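Local coordinates for protein mosquitocidal toxin (Bacillus sphaericus, PDB 2CB4) that probably transfers ADP-ribose from NAD+ to target proteins, as the catalytic ADP-ribosyltransferase domain of a toxin that kills mosquitoes, at residues 37-40 with 41-45; 45-48 with 49-53; 93-96 with 97-101; 140-143 with 144-148; 185-189 with 190-194. The protein carries 1 engineered substitution. One frame throughout, in Å; residues are numbered along the deposited sequence.

Interaction 1: residues 37-40 with 41-45; sequences SLLY and QLIST
The Tyr40 ring carries the hydroxyl of Ser44 over one face, OG standing 3.0 Å above the ring plane and displaced toward the rim, nearest Ser44 OG to Tyr40 CE2 at 3.1 Å. The backbone N of Gln41 approaches the same ring obliquely. Tyr40 points CG directly away from its own backbone N (chi1 -180°), which carries the ring along the helix beside the next turn, where Ser44 follows four residues on. Loop residues Pro18 and Met58 also touch this ring, which is buried. One residue back, Leu39 meets Ile43: Leu39 CG lies 3.9 Å from Ile43 CD1, two branched chains passing at a slant on the buried side of the helix, where Trp23 also touches Leu39. Gln41, on the exposed side, bends at chi2 and lays its CG against the carbonyl of Ser37. Beneath the side chains four backbone bonds run in sequence, Gln41 N to Ser37 O, Leu42 N to Leu38 O (2.9 Å, 170° at the hydrogen), Ile43 N to Leu39 O and Ser44 N to Tyr40 O. The pairs Leu39-Ile43 and Tyr40-Ser44 share the i to i+4 spacing of an alpha-helix, here with Leu39, Tyr40 and Ile43 buried.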
loop_
_atom_site.group_PDB
_atom_site.type_symbol
_atom_site.label_atom_id
_atom_site.label_comp_id
_atom_site.label_asym_id
_atom_site.label_seq_id
_atom_site.Cartn_x
_atom_site.Cartn_y
_atom_site.Cartn_z
ATOM N N SER A 37 28.799 -21.719 18.387
ATOM C CA SER A 37 30.177 -21.477 17.947
ATOM C C SER A 37 30.248 -20.342 16.955
ATOM O O SER A 37 31.121 -19.478 17.047
ATOM C CB SER A 37 30.779 -22.752 17.355
ATOM O OG SER A 37 31.264 -23.568 18.410
ATOM N N LEU A 38 29.322 -20.331 16.004
ATOM C CA LEU A 38 29.309 -19.264 15.043
ATOM C C LEU A 38 29.105 -17.902 15.748
ATOM O O LEU A 38 29.805 -16.923 15.448
ATOM C CB LEU A 38 28.237 -19.512 14.000
ATOM C CG LEU A 38 28.012 -18.270 13.146
ATOM C CD1 LEU A 38 29.356 -17.762 12.577
ATOM C CD2 LEU A 38 26.992 -18.541 12.049
ATOM N N LEU A 39 28.178 -17.863 16.719
ATOM C CA LEU A 39 27.894 -16.639 17.473
ATOM C C LEU A 39 29.104 -16.204 18.275
ATOM O O LEU A 39 29.450 -15.033 18.292
ATOM C CB LEU A 39 26.660 -16.811 18.391
ATOM C CG LEU A 39 26.293 -15.598 19.266
ATOM C CD1 LEU A 39 25.844 -14.426 18.404
ATOM C CD2 LEU A 39 25.269 -15.925 20.334
ATOM N N TYR A 40 29.752 -17.149 18.932
ATOM C CA TYR A 40 30.933 -16.822 19.718
ATOM C C TYR A 40 32.041 -16.218 18.835
ATOM O O TYR A 40 32.740 -15.279 19.229
ATOM C CB TYR A 40 31.439 -18.034 20.493
ATOM C CG TYR A 40 32.652 -17.688 21.304
ATOM C CD1 TYR A 40 32.532 -17.194 22.602
ATOM C CD2 TYR A 40 33.930 -17.802 20.756
ATOM C CE1 TYR A 40 33.649 -16.833 23.343
ATOM C CE2 TYR A 40 35.063 -17.450 21.496
ATOM C CZ TYR A 40 34.914 -16.958 22.787
ATOM O OH TYR A 40 36.024 -16.589 23.524
ATOM N N GLN A 41 32.187 -16.734 17.621
ATOM C CA GLN A 41 33.186 -16.191 16.699
ATOM C C GLN A 41 32.795 -14.784 16.286
ATOM O O GLN A 41 33.601 -13.866 16.321
ATOM C CB GLN A 41 33.288 -17.044 15.424
ATOM C CG GLN A 41 33.712 -18.467 15.679
ATOM C CD GLN A 41 35.214 -18.601 15.911
ATOM O OE1 GLN A 41 35.827 -17.843 16.690
ATOM N NE2 GLN A 41 35.817 -19.588 15.247
ATOM N N LEU A 42 31.552 -14.653 15.848
ATOM C CA LEU A 42 30.983 -13.383 15.411
ATOM C C LEU A 42 31.221 -12.274 16.457
ATOM O O LEU A 42 31.615 -11.166 16.124
ATOM C CB LEU A 42 29.489 -13.590 15.214
ATOM C CG LEU A 42 28.734 -12.911 14.085
ATOM C CD1 LEU A 42 29.596 -12.789 12.866
ATOM C CD2 LEU A 42 27.520 -13.751 13.780
ATOM N N ILE A 43 31.004 -12.586 17.725
ATOM C CA ILE A 43 31.215 -11.621 18.799
ATOM C C ILE A 43 32.713 -11.410 19.105
ATOM O O ILE A 43 33.168 -10.283 19.253
ATOM C CB ILE A 43 30.507 -12.103 20.110
ATOM C CG1 ILE A 43 28.991 -12.112 19.943
ATOM C CG2 ILE A 43 30.962 -11.304 21.315
ATOM C CD1 ILE A 43 28.251 -12.781 21.104
ATOM N N SER A 44 33.455 -12.509 19.235
ATOM C CA SER A 44 34.897 -12.504 19.568
ATOM C C SER A 44 35.825 -11.740 18.619
ATOM O O SER A 44 36.818 -11.145 19.041
ATOM C CB SER A 44 35.398 -13.934 19.711
ATOM O OG SER A 44 35.091 -14.432 21.002
ATOM N N THR A 45 35.501 -11.761 17.339
ATOM C CA THR A 45 36.318 -11.085 16.352
ATOM C C THR A 45 36.272 -9.560 16.370
ATOM O O THR A 45 37.121 -8.910 15.764
ATOM C CB THR A 45 36.062 -11.637 14.944
ATOM O OG1 THR A 45 34.760 -11.213 14.480
ATOM C CG2 THR A 45 36.160 -13.179 14.983
#

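Interaction 2: residues 45-48 with 49-53; sequences TRIP and SFASP
Two backbone N-H groups grip the carbonyl oxygen of Pro48. Ser52 N approaches Pro48 O at 3.2 Å, nearly in line with the carbonyl bond, whereas Ala51 N comes from above the carbonyl plane at 2.8 Å, with the N-H bent to 141°. The two donors therefore reach the oxygen from different directions. They close a single helix-like turn: residues 49 to 51 have helical backbone angles without going on into a regular helix, in the loop between helix 36-44 and strand 78-82. In the aromatic contact Pro48 CB lies over one face of the Phe50 ring, modelled too close for the CH-pi geometry to be trusted. Phe50 holds CG between its backbone N and carbonyl carbon (chi1 51°), which turns the ring back toward the proline; the ring also meets that of His172 at a steep angle. Apolar contacts fill the inner side of the turn. Ile47 CG2 rests 3.6 Å from Ser52 CB and 4.1 Å from Ala51 CB, while Pro48 CD faces Ala51 CB at 4.2 Å. Among the polar groups, Ser52 OG bonds to the carbonyl of Ser167, and the Ser169 hydroxyl lies within bonding reach of the carbonyl oxygens of both Phe50 and Ala51.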
loop_
_atom_site.group_PDB
_atom_site.type_symbol
_atom_site.label_atom_id
_atom_site.label_comp_id
_atom_site.label_asym_id
_atom_site.label_seq_id
_atom_site.Cartn_x
_atom_site.Cartn_y
_atom_site.Cartn_z
ATOM N N THR A 45 35.501 -11.761 17.339
ATOM C CA THR A 45 36.318 -11.085 16.352
ATOM C C THR A 45 36.272 -9.560 16.370
ATOM O O THR A 45 37.121 -8.910 15.764
ATOM C CB THR A 45 36.062 -11.637 14.944
ATOM O OG1 THR A 45 34.760 -11.213 14.480
ATOM C CG2 THR A 45 36.160 -13.179 14.983
ATOM N N ARG A 46 35.299 -8.980 17.059
ATOM C CA ARG A 46 35.237 -7.521 17.142
ATOM C C ARG A 46 35.772 -7.096 18.514
ATOM O O ARG A 46 35.540 -5.963 18.975
ATOM C CB ARG A 46 33.816 -6.986 16.897
ATOM C CG ARG A 46 33.300 -7.138 15.464
ATOM C CD ARG A 46 34.039 -6.220 14.500
ATOM N NE ARG A 46 33.818 -6.587 13.097
ATOM C CZ ARG A 46 34.406 -5.988 12.056
ATOM N NH1 ARG A 46 35.259 -4.983 12.267
ATOM N NH2 ARG A 46 34.134 -6.387 10.811
ATOM N N ILE A 47 36.480 -8.016 19.173
ATOM C CA ILE A 47 37.073 -7.732 20.477
ATOM C C ILE A 47 38.601 -7.906 20.424
ATOM O O ILE A 47 39.111 -9.035 20.366
ATOM C CB ILE A 47 36.496 -8.609 21.607
ATOM C CG1 ILE A 47 34.960 -8.554 21.611
ATOM C CG2 ILE A 47 37.112 -8.209 22.953
ATOM C CD1 ILE A 47 34.321 -9.288 22.768
ATOM N N PRO A 48 39.322 -6.785 20.445
ATOM C CA PRO A 48 40.782 -6.816 20.406
ATOM C C PRO A 48 41.338 -7.632 21.574
ATOM O O PRO A 48 40.839 -7.543 22.699
ATOM C CB PRO A 48 41.170 -5.338 20.572
ATOM C CG PRO A 48 39.955 -4.572 20.203
ATOM C CD PRO A 48 38.808 -5.421 20.646
ATOM N N SER A 49 42.384 -8.411 21.293
ATOM C CA SER A 49 43.038 -9.249 22.297
ATOM C C SER A 49 43.460 -8.487 23.534
ATOM O O SER A 49 43.505 -9.048 24.624
ATOM C CB SER A 49 44.238 -9.979 21.705
ATOM O OG SER A 49 43.835 -10.756 20.590
ATOM N N PHE A 50 43.766 -7.209 23.393
ATOM C CA PHE A 50 44.165 -6.456 24.577
ATOM C C PHE A 50 42.987 -6.111 25.494
ATOM O O PHE A 50 43.177 -5.880 26.691
ATOM C CB PHE A 50 44.973 -5.209 24.211
ATOM C CG PHE A 50 44.321 -4.350 23.168
ATOM C CD1 PHE A 50 44.522 -4.611 21.812
ATOM C CD2 PHE A 50 43.487 -3.294 23.541
ATOM C CE1 PHE A 50 43.913 -3.810 20.836
ATOM C CE2 PHE A 50 42.870 -2.496 22.574
ATOM C CZ PHE A 50 43.081 -2.753 21.223
ATOM N N ALA A 51 41.772 -6.083 24.935
ATOM C CA ALA A 51 40.552 -5.786 25.713
ATOM C C ALA A 51 40.122 -7.042 26.479
ATOM O O ALA A 51 39.744 -6.978 27.652
ATOM C CB ALA A 51 39.444 -5.334 24.787
ATOM N N SER A 52 40.216 -8.181 25.794
ATOM C CA SER A 52 39.873 -9.484 26.356
ATOM C C SER A 52 41.019 -10.499 26.117
ATOM O O SER A 52 40.946 -11.367 25.230
ATOM C CB SER A 52 38.567 -10.004 25.742
ATOM O OG SER A 52 38.006 -11.006 26.566
ATOM N N PRO A 53 42.074 -10.366 26.914
ATOM C CA PRO A 53 43.253 -11.240 26.806
ATOM C C PRO A 53 42.873 -12.728 26.781
ATOM O O PRO A 53 43.319 -13.492 25.900
ATOM C CB PRO A 53 44.038 -10.913 28.078
ATOM C CG PRO A 53 43.569 -9.529 28.480
ATOM C CD PRO A 53 42.124 -9.496 28.103
#

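Interaction 3: residues 93-96 with 97-101; sequences GFIP and RVTNQ
Ile95 and Thr99 meet through their methyl branches, CG2 of Ile95 lying 3.4 Å from CG2 of Thr99, in a bend of the loop between helices 86-92 and 111-117 of the ADP-ribosyltransferase domain. The two side chains approach at a slant. The threonine methyl is shared, for the backbone oxygen of Pro96 also lies 3.3 Å from Thr99 CG2. Ile95 sends CG2 opposite its backbone N (chi1 -60° for the CG1 branch), so this short branch, and not the longer one ending in CD1, makes the contact. The proline ring meets backbone as well, with Pro96 CB 3.6 Å from Val98 O. No bond from a backbone N-H closes the bend between the two segments; its path is probably steered by the proline and by bonds to the surrounding chain. Phe94, just before the bend, sets its ring edge-to-face with Tyr154. Val98 is tied to Ser121 by the backbone, and Pro96 packs on Val124 of strand 123-131. Arg97 leads away from the bend, its chain bent at chi3 (70°), and its NH1 donates to the carbonyl oxygen of Asn118.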
loop_
_atom_site.group_PDB
_atom_site.type_symbol
_atom_site.label_atom_id
_atom_site.label_comp_id
_atom_site.label_asym_id
_atom_site.label_seq_id
_atom_site.Cartn_x
_atom_site.Cartn_y
_atom_site.Cartn_z
ATOM N N GLY A 93 9.000 -12.674 28.312
ATOM C CA GLY A 93 10.361 -12.701 28.798
ATOM C C GLY A 93 11.049 -11.403 28.374
ATOM O O GLY A 93 10.400 -10.401 28.041
ATOM N N PHE A 94 12.368 -11.424 28.363
ATOM C CA PHE A 94 13.126 -10.261 27.914
ATOM C C PHE A 94 13.653 -10.538 26.521
ATOM O O PHE A 94 14.616 -11.285 26.346
ATOM C CB PHE A 94 14.260 -9.955 28.871
ATOM C CG PHE A 94 13.784 -9.476 30.213
ATOM C CD1 PHE A 94 13.109 -8.250 30.330
ATOM C CD2 PHE A 94 13.978 -10.255 31.360
ATOM C CE1 PHE A 94 12.666 -7.800 31.581
ATOM C CE2 PHE A 94 13.523 -9.816 32.606
ATOM C CZ PHE A 94 12.869 -8.579 32.715
ATOM N N ILE A 95 12.980 -9.956 25.537
ATOM C CA ILE A 95 13.339 -10.091 24.128
ATOM C C ILE A 95 14.242 -8.899 23.810
ATOM O O ILE A 95 13.993 -7.786 24.276
ATOM C CB ILE A 95 12.052 -10.085 23.243
ATOM C CG1 ILE A 95 11.132 -11.262 23.648
ATOM C CG2 ILE A 95 12.398 -10.145 21.739
ATOM C CD1 ILE A 95 9.748 -11.214 22.933
ATOM N N PRO A 96 15.329 -9.139 23.079
ATOM C CA PRO A 96 16.277 -8.057 22.778
ATOM C C PRO A 96 15.717 -7.007 21.812
ATOM O O PRO A 96 14.746 -7.258 21.097
ATOM C CB PRO A 96 17.465 -8.798 22.119
ATOM C CG PRO A 96 17.248 -10.214 22.364
ATOM C CD PRO A 96 15.797 -10.441 22.568
ATOM N N ARG A 97 16.354 -5.836 21.774
ATOM C CA ARG A 97 15.930 -4.785 20.856
ATOM C C ARG A 97 16.047 -5.195 19.388
ATOM O O ARG A 97 15.247 -4.757 18.578
ATOM C CB ARG A 97 16.648 -3.480 21.140
ATOM C CG ARG A 97 16.225 -2.919 22.477
ATOM C CD ARG A 97 17.155 -1.815 22.921
ATOM N NE ARG A 97 16.981 -0.638 22.096
ATOM C CZ ARG A 97 17.888 0.323 21.967
ATOM N NH1 ARG A 97 19.053 0.273 22.619
ATOM N NH2 ARG A 97 17.624 1.350 21.197
ATOM N N VAL A 98 17.020 -6.050 19.054
ATOM C CA VAL A 98 17.179 -6.572 17.690
ATOM C C VAL A 98 16.742 -8.054 17.740
ATOM O O VAL A 98 17.234 -8.835 18.549
ATOM C CB VAL A 98 18.633 -6.443 17.188
ATOM C CG1 VAL A 98 18.820 -7.175 15.861
ATOM C CG2 VAL A 98 19.022 -4.982 17.056
ATOM N N THR A 99 15.775 -8.418 16.904
ATOM C CA THR A 99 15.222 -9.773 16.892
ATOM C C THR A 99 15.385 -10.552 15.568
ATOM O O THR A 99 15.047 -11.732 15.482
ATOM C CB THR A 99 13.699 -9.741 17.270
ATOM O OG1 THR A 99 12.983 -8.968 16.299
ATOM C CG2 THR A 99 13.487 -9.103 18.664
ATOM N N ASN A 100 15.891 -9.905 14.537
ATOM C CA ASN A 100 16.041 -10.574 13.240
ATOM C C ASN A 100 17.414 -11.212 13.034
ATOM O O ASN A 100 18.417 -10.714 13.546
ATOM C CB ASN A 100 15.741 -9.595 12.097
ATOM C CG ASN A 100 16.802 -8.505 11.969
ATOM O OD1 ASN A 100 16.939 -7.653 12.849
ATOM N ND2 ASN A 100 17.586 -8.561 10.894
ATOM N N GLN A 101 17.464 -12.308 12.278
ATOM C CA GLN A 101 18.753 -12.946 12.019
ATOM C C GLN A 101 19.658 -12.138 11.069
ATOM O O GLN A 101 19.235 -11.657 10.017
ATOM C CB GLN A 101 18.633 -14.401 11.567
ATOM C CG GLN A 101 19.983 -15.155 11.626
ATOM C CD GLN A 101 19.873 -16.634 11.277
ATOM O OE1 GLN A 101 20.001 -17.012 10.119
ATOM N NE2 GLN A 101 19.693 -17.474 12.291
#

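Interaction 4: residues 140-143 with 144-148; sequences PWTP and HSANN
Ala146 N donates to the carbonyl oxygen of Pro143 at 3.1 Å, and this bond, 162° at the hydrogen, closes a type I beta turn from Pro143 to Ala146. The donor stands well above the carbonyl plane, with a C=O...N angle of only 116°. The turn brings the Ala146 methyl back over the residues that precede it. Ala146 CB lies 3.5 Å from Thr142 CG2 and 4.1 Å from Pro143 CD, a small apolar patch on the inside of the bend. Thr142 divides its two branches: CG2, opposite the backbone N, faces Ala146, while OG1 (chi1 -58°) turns back to donate to Pro140 O at 2.9 Å. Trp81 of strand 78-82 lies against both Thr142 and Pro143. His144 bonds through NE2 to Glu265 and through ND1 to Asn211 of the second subunit, and Ser145 OG is held by Arg83 and Asp258. A second type I turn, Ser145 to Asn148, overlaps the first and is closed by Asn148 N to Ser145 O at 2.9 Å. Strand 142-143 pairs antiparallel with strand 264-265, and the chain leaves it for strand 150-156 of the main sheet through these consecutive, overlapping type I beta turns.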
loop_
_atom_site.group_PDB
_atom_site.type_symbol
_atom_site.label_atom_id
_atom_site.label_comp_id
_atom_site.label_asym_id
_atom_site.label_seq_id
_atom_site.Cartn_x
_atom_site.Cartn_y
_atom_site.Cartn_z
ATOM N N PRO A 140 21.301 -2.758 45.159
ATOM C CA PRO A 140 21.966 -3.160 43.925
ATOM C C PRO A 140 22.232 -1.908 43.089
ATOM O O PRO A 140 21.866 -0.793 43.479
ATOM C CB PRO A 140 20.898 -4.033 43.231
ATOM C CG PRO A 140 19.600 -3.443 43.665
ATOM C CD PRO A 140 19.828 -2.899 45.065
ATOM N N TRP A 141 22.865 -2.097 41.941
ATOM C CA TRP A 141 23.048 -1.023 40.982
ATOM C C TRP A 141 21.562 -0.638 40.677
ATOM O O TRP A 141 20.708 -1.515 40.442
ATOM C CB TRP A 141 23.733 -1.571 39.719
ATOM C CG TRP A 141 23.912 -0.540 38.633
ATOM C CD1 TRP A 141 25.038 0.196 38.381
ATOM C CD2 TRP A 141 22.928 -0.131 37.646
ATOM N NE1 TRP A 141 24.819 1.035 37.301
ATOM C CE2 TRP A 141 23.546 0.840 36.823
ATOM C CE3 TRP A 141 21.606 -0.551 37.337
ATOM C CZ2 TRP A 141 22.876 1.449 35.754
ATOM C CZ3 TRP A 141 20.943 0.055 36.272
ATOM C CH2 TRP A 141 21.570 1.066 35.511
ATOM N N THR A 142 21.250 0.657 40.759
ATOM C CA THR A 142 19.897 1.166 40.585
ATOM C C THR A 142 19.891 2.302 39.555
ATOM O O THR A 142 20.818 3.115 39.524
ATOM C CB THR A 142 19.413 1.700 41.947
ATOM O OG1 THR A 142 19.461 0.648 42.910
ATOM C CG2 THR A 142 17.995 2.277 41.887
ATOM N N PRO A 143 18.849 2.368 38.713
ATOM C CA PRO A 143 18.768 3.436 37.709
ATOM C C PRO A 143 18.577 4.801 38.372
ATOM O O PRO A 143 17.940 4.917 39.413
ATOM C CB PRO A 143 17.521 3.062 36.878
ATOM C CG PRO A 143 17.197 1.679 37.197
ATOM C CD PRO A 143 17.802 1.341 38.522
ATOM N N HIS A 144 19.101 5.852 37.754
ATOM C CA HIS A 144 18.934 7.201 38.310
ATOM C C HIS A 144 17.464 7.605 38.403
ATOM O O HIS A 144 17.086 8.384 39.258
ATOM C CB HIS A 144 19.673 8.237 37.427
ATOM C CG HIS A 144 21.156 8.167 37.547
ATOM N ND1 HIS A 144 22.005 8.332 36.467
ATOM C CD2 HIS A 144 21.951 7.945 38.624
ATOM C CE1 HIS A 144 23.254 8.234 36.884
ATOM N NE2 HIS A 144 23.247 8.011 38.189
ATOM N N SER A 145 16.637 7.099 37.494
ATOM C CA SER A 145 15.216 7.468 37.466
ATOM C C SER A 145 14.313 6.569 38.318
ATOM O O SER A 145 13.090 6.706 38.268
ATOM C CB SER A 145 14.727 7.330 36.031
ATOM O OG SER A 145 14.640 5.946 35.712
ATOM N N ALA A 146 14.903 5.648 39.077
ATOM C CA ALA A 146 14.148 4.682 39.864
ATOM C C ALA A 146 13.060 5.209 40.809
ATOM O O ALA A 146 12.065 4.511 41.079
ATOM C CB ALA A 146 15.108 3.691 40.586
ATOM N N ASN A 147 13.253 6.414 41.329
ATOM C CA ASN A 147 12.295 7.013 42.273
ATOM C C ASN A 147 11.139 7.713 41.547
ATOM O O ASN A 147 10.234 8.234 42.171
ATOM C CB ASN A 147 13.021 8.061 43.149
ATOM C CG ASN A 147 13.672 7.452 44.402
ATOM O OD1 ASN A 147 14.459 8.117 45.069
ATOM N ND2 ASN A 147 13.310 6.220 44.750
ATOM N N ASN A 148 11.213 7.751 40.224
ATOM C CA ASN A 148 10.211 8.417 39.397
ATOM C C ASN A 148 9.246 7.449 38.766
ATOM O O ASN A 148 9.642 6.493 38.063
ATOM C CB ASN A 148 10.903 9.242 38.274
ATOM C CG ASN A 148 11.999 10.176 38.830
ATOM O OD1 ASN A 148 13.201 9.951 38.632
ATOM N ND2 ASN A 148 11.587 11.149 39.628
#

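Interaction 5: residues 185-189 with 190-194; sequences GGIRP and EFIRS
Arg188 NE and Glu190 OE2 form a buried salt bridge of 2.8 Å, nearly straight at 165°. The carboxylate oxygen sits in the plane of the guanidinium at its edge, whereas NE meets Glu190 OE2 from above the carboxylate plane, the two planes being 48° apart. A water completes the clasp, accepting from Arg188 NH2 at 2.9 Å and donating to Glu190 OE2 at 2.6 Å. Arg188 NH1 is satisfied by the carbonyl oxygens of Gln25 and Ala27, so the guanidinium is held along several edges and its rotation is largely fixed. With chi1 at 66° and a bend at chi2, the Glu190 chain doubles back to the arginine. Over one face of the guanidinium lies Phe191 CE2, 3.4 Å from Arg188 NH2, and Phe191 CB packs 3.8 Å from Ile187 CG2. Backbone acceptors are used in turn: Arg188 O takes Phe191 N at 3.2 Å, and Pro189 O takes Ile192 N at 3.0 Å, as in a 3-10 turn. That turn leads into strand 192-199, where Ile192 lies against Ile89 and Phe90 of helix 86-92; upstream, the loop follows strand 180-184, antiparallel to strand 123-131.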
loop_
_atom_site.group_PDB
_atom_site.type_symbol
_atom_site.label_atom_id
_atom_site.label_comp_id
_atom_site.label_asym_id
_atom_site.label_seq_id
_atom_site.Cartn_x
_atom_site.Cartn_y
_atom_site.Cartn_z
ATOM N N GLY A 185 20.574 -12.946 22.947
ATOM C CA GLY A 185 19.301 -13.586 22.616
ATOM C C GLY A 185 18.211 -13.379 23.685
ATOM O O GLY A 185 17.076 -13.822 23.510
ATOM N N GLY A 186 18.552 -12.732 24.796
ATOM C CA GLY A 186 17.573 -12.474 25.841
ATOM C C GLY A 186 17.337 -13.630 26.806
ATOM O O GLY A 186 18.120 -14.583 26.869
ATOM N N ILE A 187 16.243 -13.517 27.557
ATOM C CA ILE A 187 15.857 -14.449 28.599
ATOM C C ILE A 187 14.362 -14.813 28.513
ATOM O O ILE A 187 13.505 -13.942 28.535
ATOM C CB ILE A 187 16.107 -13.746 29.965
ATOM C CG1 ILE A 187 17.532 -13.179 30.012
ATOM C CG2 ILE A 187 15.763 -14.646 31.169
ATOM C CD1 ILE A 187 17.774 -12.172 31.129
ATOM N N ARG A 188 14.057 -16.107 28.449
ATOM C CA ARG A 188 12.672 -16.568 28.401
ATOM C C ARG A 188 11.975 -16.358 29.755
ATOM O O ARG A 188 12.632 -16.328 30.790
ATOM C CB ARG A 188 12.655 -18.018 27.962
ATOM C CG ARG A 188 13.153 -18.150 26.514
ATOM C CD ARG A 188 12.865 -19.539 25.945
ATOM N NE ARG A 188 13.346 -20.619 26.816
ATOM C CZ ARG A 188 14.581 -21.119 26.797
ATOM N NH1 ARG A 188 15.486 -20.625 25.973
ATOM N NH2 ARG A 188 14.921 -22.107 27.612
ATOM N N PRO A 189 10.645 -16.202 29.753
ATOM C CA PRO A 189 9.918 -15.912 31.005
ATOM C C PRO A 189 10.008 -16.943 32.120
ATOM O O PRO A 189 9.825 -16.615 33.309
ATOM C CB PRO A 189 8.462 -15.716 30.528
ATOM C CG PRO A 189 8.380 -16.426 29.213
ATOM C CD PRO A 189 9.727 -16.277 28.585
ATOM N N GLU A 190 10.252 -18.198 31.765
ATOM C CA GLU A 190 10.342 -19.251 32.796
ATOM C C GLU A 190 11.558 -19.090 33.724
ATOM O O GLU A 190 11.645 -19.738 34.746
ATOM C CB GLU A 190 10.240 -20.665 32.189
ATOM C CG GLU A 190 11.400 -21.065 31.264
ATOM C CD GLU A 190 11.132 -20.773 29.817
ATOM O OE1 GLU A 190 10.295 -19.889 29.534
ATOM O OE2 GLU A 190 11.779 -21.422 28.956
ATOM N N PHE A 191 12.471 -18.192 33.374
ATOM C CA PHE A 191 13.660 -17.895 34.188
ATOM C C PHE A 191 13.475 -16.640 35.062
ATOM O O PHE A 191 14.410 -16.204 35.746
ATOM C CB PHE A 191 14.869 -17.724 33.270
ATOM C CG PHE A 191 15.156 -18.960 32.466
ATOM C CD1 PHE A 191 15.328 -20.195 33.127
ATOM C CD2 PHE A 191 15.182 -18.927 31.077
ATOM C CE1 PHE A 191 15.546 -21.360 32.397
ATOM C CE2 PHE A 191 15.393 -20.086 30.353
ATOM C CZ PHE A 191 15.558 -21.318 31.016
ATOM N N ILE A 192 12.275 -16.060 35.017
ATOM C CA ILE A 192 11.955 -14.857 35.779
ATOM C C ILE A 192 11.027 -15.286 36.889
ATOM O O ILE A 192 9.888 -15.702 36.654
ATOM C CB ILE A 192 11.336 -13.736 34.878
ATOM C CG1 ILE A 192 12.100 -13.654 33.539
ATOM C CG2 ILE A 192 11.328 -12.399 35.613
ATOM C CD1 ILE A 192 11.525 -12.641 32.539
ATOM N N ARG A 193 11.553 -15.249 38.107
ATOM C CA ARG A 193 10.806 -15.718 39.253
ATOM C C ARG A 193 9.777 -14.767 39.830
ATOM O O ARG A 193 8.709 -15.179 40.268
ATOM C CB ARG A 193 11.763 -16.175 40.378
ATOM C CG ARG A 193 10.962 -16.847 41.527
ATOM C CD ARG A 193 11.834 -17.674 42.423
ATOM N NE ARG A 193 12.598 -16.823 43.319
ATOM C CZ ARG A 193 13.439 -17.266 44.240
ATOM N NH1 ARG A 193 13.614 -18.557 44.401
ATOM N NH2 ARG A 193 14.103 -16.413 45.007
ATOM N N SER A 194 10.126 -13.491 39.891
ATOM C CA SER A 194 9.224 -12.523 40.479
ATOM C C SER A 194 9.622 -11.123 40.060
ATOM O O SER A 194 10.607 -10.917 39.356
ATOM C CB SER A 194 9.338 -12.627 42.020
ATOM O OG SER A 194 10.647 -12.238 42.486
HETATM O O HOH W 1 13.078 -23.625 29.184
#

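In the fold
The five contacts follow one another along the chain in numerical order. Interactions 1 and 2 are consecutive, sharing Thr45 near the end of helix 36-44, with centres 12 Å apart. The other three lie in the part of the chain related to the Scabin-like ADP-ribosyltransferases. Interactions 3 and 5, centres 13 Å apart, touch directly: Phe94 N and Ile187 O are 2.8 Å apart, probably hydrogen-bonded, and the Phe94 ring packs on Ile192, joining the loop after helix 86-92 to the start of strand 192-199. Interaction 4 stands about 33 Å from interaction 1, centre to centre, across the chain's centre. The group runs from helix 36-44 and loops around the mixed sheet to strand 192-199 of the catalytic domain.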